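Local coordinates for protein kappa-carrageenase (Pseudoalteromonas carrageenovora, PDB 1DYP) that catalyses the endohydrolysis of beta-1,4 linkages between D-galactose 4-sulfate and 3,6-anhydro-D-galactose in kappa-carrageenan, through its family 16 glycoside hydrolase catalytic domain, at residues 57-68 / 79-89. The protein carries 1 engineered substitution. Numbering follows the deposited sequence.
Sequences LTTKRESHQRTF and NYPLYYTSGVA
His64 and Leu82 form a hydrogen-bonded pair in an antiparallel beta hairpin of the GH16 catalytic domain. A beta bulge shifts the register between this pair and Arg61–Tyr84. At the bulge, Tyr83 O takes Glu62 N from above its carbonyl plane, at 2.7 Å, and a weak bond from Arg61 NH1. Arg61 NE bonds Lys251 O.

Packing is tight around the His64 ring and again at the Phe68–Tyr80 stack. His64 CG sits between the backbone N and the carbonyl carbon (chi1 66°), which swings the ring across toward Leu82 and Thr85, while His64 ND1 reaches back to Glu62 O at 2.9 Å, in the ring plane. Thr85 CG2 lies over one ring face, and His64 CE1 is 3.5 Å from Leu82 CB. NE2 bonds Ser42 OG, so both ring nitrogens are held. Leu82 CD1 lies over one face of the Arg66 guanidinium, toward its rim, 3.4 Å from Arg66 NE.

Deeper along the hairpin, Thr59 OG1 gives its proton to Ser86 OG. Gln231 joins both hydroxyls to strand 225-233.

By contrast, the side with Gln65 and Asn79 is exposed and loose. Their amides stand nearly perpendicular and do not bond. Nearby, a water links Thr67 OG1 to Asn79 N.

Phe68 and Tyr80 stack face to face, centroids 4.0 Å apart, with Phe68 CD2 over the centre of the Tyr80 ring.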
loop_
_atom_site.group_PDB
_atom_site.type_symbol
_atom_site.label_atom_id
_atom_site.label_comp_id
_atom_site.label_asym_id
_atom_site.label_seq_id
_atom_site.Cartn_x
_atom_site.Cartn_y
_atom_site.Cartn_z
ATOM N N LEU A 57 3.309 4.852 11.623
ATOM C CA LEU A 57 3.730 5.575 10.427
ATOM C C LEU A 57 2.964 6.886 10.484
ATOM O O LEU A 57 1.734 6.919 10.392
ATOM C CB LEU A 57 3.390 4.771 9.170
ATOM C CG LEU A 57 4.105 3.413 9.128
ATOM C CD1 LEU A 57 3.727 2.656 7.864
ATOM C CD2 LEU A 57 5.610 3.627 9.188
ATOM N N THR A 58 3.714 7.968 10.647
ATOM C CA THR A 58 3.138 9.288 10.815
ATOM C C THR A 58 3.238 10.237 9.634
ATOM O O THR A 58 4.270 10.314 8.972
ATOM C CB THR A 58 3.800 9.983 12.026
ATOM O OG1 THR A 58 3.652 9.156 13.186
ATOM C CG2 THR A 58 3.178 11.349 12.284
ATOM N N THR A 59 2.146 10.949 9.373
ATOM C CA THR A 59 2.129 11.960 8.326
ATOM C C THR A 59 2.159 13.275 9.091
ATOM O O THR A 59 1.342 13.499 9.988
ATOM C CB THR A 59 0.850 11.910 7.474
ATOM O OG1 THR A 59 0.781 10.656 6.789
ATOM C CG2 THR A 59 0.860 13.036 6.443
ATOM N N LYS A 60 3.112 14.132 8.750
ATOM C CA LYS A 60 3.253 15.410 9.427
ATOM C C LYS A 60 3.158 16.558 8.445
ATOM O O LYS A 60 3.492 16.413 7.269
ATOM C CB LYS A 60 4.627 15.512 10.096
ATOM C CG LYS A 60 5.006 14.401 11.052
ATOM C CD LYS A 60 6.423 14.648 11.565
ATOM C CE LYS A 60 6.888 13.569 12.532
ATOM N NZ LYS A 60 8.300 13.805 12.971
ATOM N N ARG A 61 2.690 17.701 8.930
ATOM C CA ARG A 61 2.662 18.886 8.095
ATOM C C ARG A 61 4.127 19.303 8.188
ATOM O O ARG A 61 4.617 19.640 9.269
ATOM C CB ARG A 61 1.766 19.962 8.703
ATOM C CG ARG A 61 1.872 21.314 8.016
ATOM C CD ARG A 61 1.300 21.316 6.602
ATOM N NE ARG A 61 1.382 22.663 6.044
ATOM C CZ ARG A 61 2.478 23.189 5.509
ATOM N NH1 ARG A 61 3.596 22.478 5.434
ATOM N NH2 ARG A 61 2.471 24.451 5.093
ATOM N N GLU A 62 4.833 19.243 7.066
ATOM C CA GLU A 62 6.244 19.588 7.052
ATOM C C GLU A 62 6.668 20.100 5.689
ATOM O O GLU A 62 6.834 19.328 4.748
ATOM C CB GLU A 62 7.082 18.365 7.441
ATOM C CG GLU A 62 8.565 18.523 7.182
ATOM C CD GLU A 62 9.407 17.473 7.879
ATOM O OE1 GLU A 62 8.887 16.384 8.205
ATOM O OE2 GLU A 62 10.607 17.745 8.091
ATOM N N SER A 63 6.832 21.415 5.589
ATOM C CA SER A 63 7.242 22.022 4.338
ATOM C C SER A 63 8.657 21.610 3.988
ATOM O O SER A 63 9.520 21.512 4.855
ATOM C CB SER A 63 7.169 23.542 4.433
ATOM O OG SER A 63 5.834 23.962 4.634
ATOM N N HIS A 64 8.880 21.358 2.708
ATOM C CA HIS A 64 10.191 20.968 2.223
ATOM C C HIS A 64 10.138 21.003 0.710
ATOM O O HIS A 64 9.101 21.313 0.121
ATOM C CB HIS A 64 10.549 19.554 2.702
ATOM C CG HIS A 64 9.680 18.473 2.132
ATOM N ND1 HIS A 64 8.365 18.295 2.506
ATOM C CD2 HIS A 64 9.946 17.504 1.225
ATOM C CE1 HIS A 64 7.861 17.261 1.856
ATOM N NE2 HIS A 64 8.800 16.762 1.072
ATOM N N GLN A 65 11.263 20.702 0.080
ATOM C CA GLN A 65 11.313 20.676 -1.369
ATOM C C GLN A 65 12.104 19.468 -1.811
ATOM O O GLN A 65 12.909 18.924 -1.054
ATOM C CB GLN A 65 11.968 21.946 -1.925
ATOM C CG GLN A 65 13.376 22.219 -1.411
ATOM C CD GLN A 65 14.420 21.242 -1.930
ATOM O OE1 GLN A 65 15.413 20.962 -1.249
ATOM N NE2 GLN A 65 14.217 20.732 -3.141
ATOM N N ARG A 66 11.843 19.039 -3.038
ATOM C CA ARG A 66 12.555 17.920 -3.631
ATOM C C ARG A 66 12.246 17.924 -5.111
ATOM O O ARG A 66 11.314 18.597 -5.554
ATOM C CB ARG A 66 12.125 16.580 -3.017
ATOM C CG ARG A 66 10.686 16.140 -3.292
ATOM C CD ARG A 66 10.568 14.638 -3.035
ATOM N NE ARG A 66 9.198 14.126 -3.007
ATOM C CZ ARG A 66 8.435 13.915 -4.077
ATOM N NH1 ARG A 66 8.893 14.174 -5.297
ATOM N NH2 ARG A 66 7.215 13.413 -3.927
ATOM N N THR A 67 13.045 17.200 -5.887
ATOM C CA THR A 67 12.779 17.129 -7.310
ATOM C C THR A 67 11.429 16.433 -7.418
ATOM O O THR A 67 11.160 15.457 -6.715
ATOM C CB THR A 67 13.867 16.337 -8.052
ATOM O OG1 THR A 67 15.061 17.126 -8.114
ATOM C CG2 THR A 67 13.425 16.020 -9.463
ATOM N N PHE A 68 10.580 16.955 -8.293
ATOM C CA PHE A 68 9.234 16.432 -8.467
ATOM C C PHE A 68 8.941 16.155 -9.934
ATOM O O PHE A 68 9.231 16.983 -10.796
ATOM C CB PHE A 68 8.254 17.471 -7.923
ATOM C CG PHE A 68 6.806 17.127 -8.112
ATOM C CD1 PHE A 68 6.179 16.214 -7.272
ATOM C CD2 PHE A 68 6.056 17.758 -9.099
ATOM C CE1 PHE A 68 4.820 15.937 -7.406
ATOM C CE2 PHE A 68 4.692 17.487 -9.243
ATOM C CZ PHE A 68 4.077 16.573 -8.389
ATOM N N ASN A 79 13.580 21.683 -6.897
ATOM C CA ASN A 79 13.134 22.438 -5.733
ATOM C C ASN A 79 11.625 22.628 -5.686
ATOM O O ASN A 79 11.140 23.724 -5.404
ATOM C CB ASN A 79 13.813 23.811 -5.706
ATOM C CG ASN A 79 15.322 23.712 -5.768
ATOM O OD1 ASN A 79 15.917 22.804 -5.193
ATOM N ND2 ASN A 79 15.951 24.658 -6.458
ATOM N N TYR A 80 10.885 21.556 -5.948
ATOM C CA TYR A 80 9.430 21.625 -5.936
ATOM C C TYR A 80 8.927 21.619 -4.499
ATOM O O TYR A 80 9.219 20.701 -3.731
ATOM C CB TYR A 80 8.853 20.439 -6.709
ATOM C CG TYR A 80 7.377 20.542 -6.996
ATOM C CD1 TYR A 80 6.435 20.060 -6.091
ATOM C CD2 TYR A 80 6.921 21.117 -8.182
ATOM C CE1 TYR A 80 5.067 20.144 -6.361
ATOM C CE2 TYR A 80 5.561 21.209 -8.462
ATOM C CZ TYR A 80 4.641 20.719 -7.549
ATOM O OH TYR A 80 3.300 20.800 -7.832
ATOM N N PRO A 81 8.164 22.651 -4.112
ATOM C CA PRO A 81 7.647 22.717 -2.744
ATOM C C PRO A 81 6.536 21.721 -2.429
ATOM O O PRO A 81 5.553 21.612 -3.162
ATOM C CB PRO A 81 7.177 24.164 -2.624
ATOM C CG PRO A 81 6.734 24.480 -4.014
ATOM C CD PRO A 81 7.821 23.873 -4.864
ATOM N N LEU A 82 6.723 20.984 -1.337
ATOM C CA LEU A 82 5.737 20.022 -0.866
ATOM C C LEU A 82 5.427 20.408 0.570
ATOM O O LEU A 82 6.191 21.143 1.199
ATOM C CB LEU A 82 6.264 18.591 -0.966
ATOM C CG LEU A 82 6.460 18.129 -2.417
ATOM C CD1 LEU A 82 6.971 16.697 -2.439
ATOM C CD2 LEU A 82 5.136 18.237 -3.183
ATOM N N TYR A 83 4.327 19.897 1.107
ATOM C CA TYR A 83 3.907 20.321 2.435
ATOM C C TYR A 83 3.767 19.271 3.527
ATOM O O TYR A 83 3.552 19.615 4.692
ATOM C CB TYR A 83 2.595 21.085 2.273
ATOM C CG TYR A 83 2.663 22.052 1.114
ATOM C CD1 TYR A 83 3.370 23.247 1.221
ATOM C CD2 TYR A 83 2.089 21.736 -0.121
ATOM C CE1 TYR A 83 3.511 24.099 0.130
ATOM C CE2 TYR A 83 2.225 22.580 -1.217
ATOM C CZ TYR A 83 2.939 23.760 -1.085
ATOM O OH TYR A 83 3.084 24.595 -2.171
ATOM N N TYR A 84 3.893 18.002 3.159
ATOM C CA TYR A 84 3.766 16.926 4.130
ATOM C C TYR A 84 4.813 15.842 3.935
ATOM O O TYR A 84 5.266 15.596 2.818
ATOM C CB TYR A 84 2.380 16.267 4.036
ATOM C CG TYR A 84 1.225 17.206 4.250
ATOM C CD1 TYR A 84 0.747 18.003 3.209
ATOM C CD2 TYR A 84 0.629 17.327 5.504
ATOM C CE1 TYR A 84 -0.301 18.900 3.414
ATOM C CE2 TYR A 84 -0.414 18.222 5.721
ATOM C CZ TYR A 84 -0.872 19.005 4.673
ATOM O OH TYR A 84 -1.896 19.902 4.887
ATOM N N THR A 85 5.204 15.206 5.033
ATOM C CA THR A 85 6.146 14.096 4.977
ATOM C C THR A 85 5.391 12.942 5.615
ATOM O O THR A 85 4.448 13.161 6.376
ATOM C CB THR A 85 7.449 14.363 5.767
ATOM O OG1 THR A 85 7.142 14.680 7.131
ATOM C CG2 THR A 85 8.233 15.502 5.125
ATOM N N SER A 86 5.768 11.715 5.294
ATOM C CA SER A 86 5.058 10.590 5.880
ATOM C C SER A 86 5.972 9.417 6.173
ATOM O O SER A 86 7.189 9.505 5.999
ATOM C CB SER A 86 3.914 10.153 4.968
ATOM O OG SER A 86 2.990 9.358 5.689
ATOM N N GLY A 87 5.372 8.319 6.618
ATOM C CA GLY A 87 6.135 7.137 6.969
ATOM C C GLY A 87 5.860 5.925 6.106
ATOM O O GLY A 87 4.752 5.728 5.602
ATOM N N VAL A 88 6.889 5.102 5.951
ATOM C CA VAL A 88 6.802 3.893 5.150
ATOM C C VAL A 88 7.730 2.815 5.692
ATOM O O VAL A 88 8.757 3.109 6.315
ATOM C CB VAL A 88 7.196 4.175 3.674
ATOM C CG1 VAL A 88 8.616 4.729 3.615
ATOM C CG2 VAL A 88 7.087 2.899 2.840
ATOM N N ALA A 89 7.334 1.567 5.475
ATOM C CA ALA A 89 8.123 0.402 5.859
ATOM C C ALA A 89 7.975 -0.518 4.653
ATOM O O ALA A 89 6.906 -1.081 4.419
ATOM C CB ALA A 89 7.554 -0.256 7.112
HETATM O O HOH W 1 15.878 19.642 -6.945
#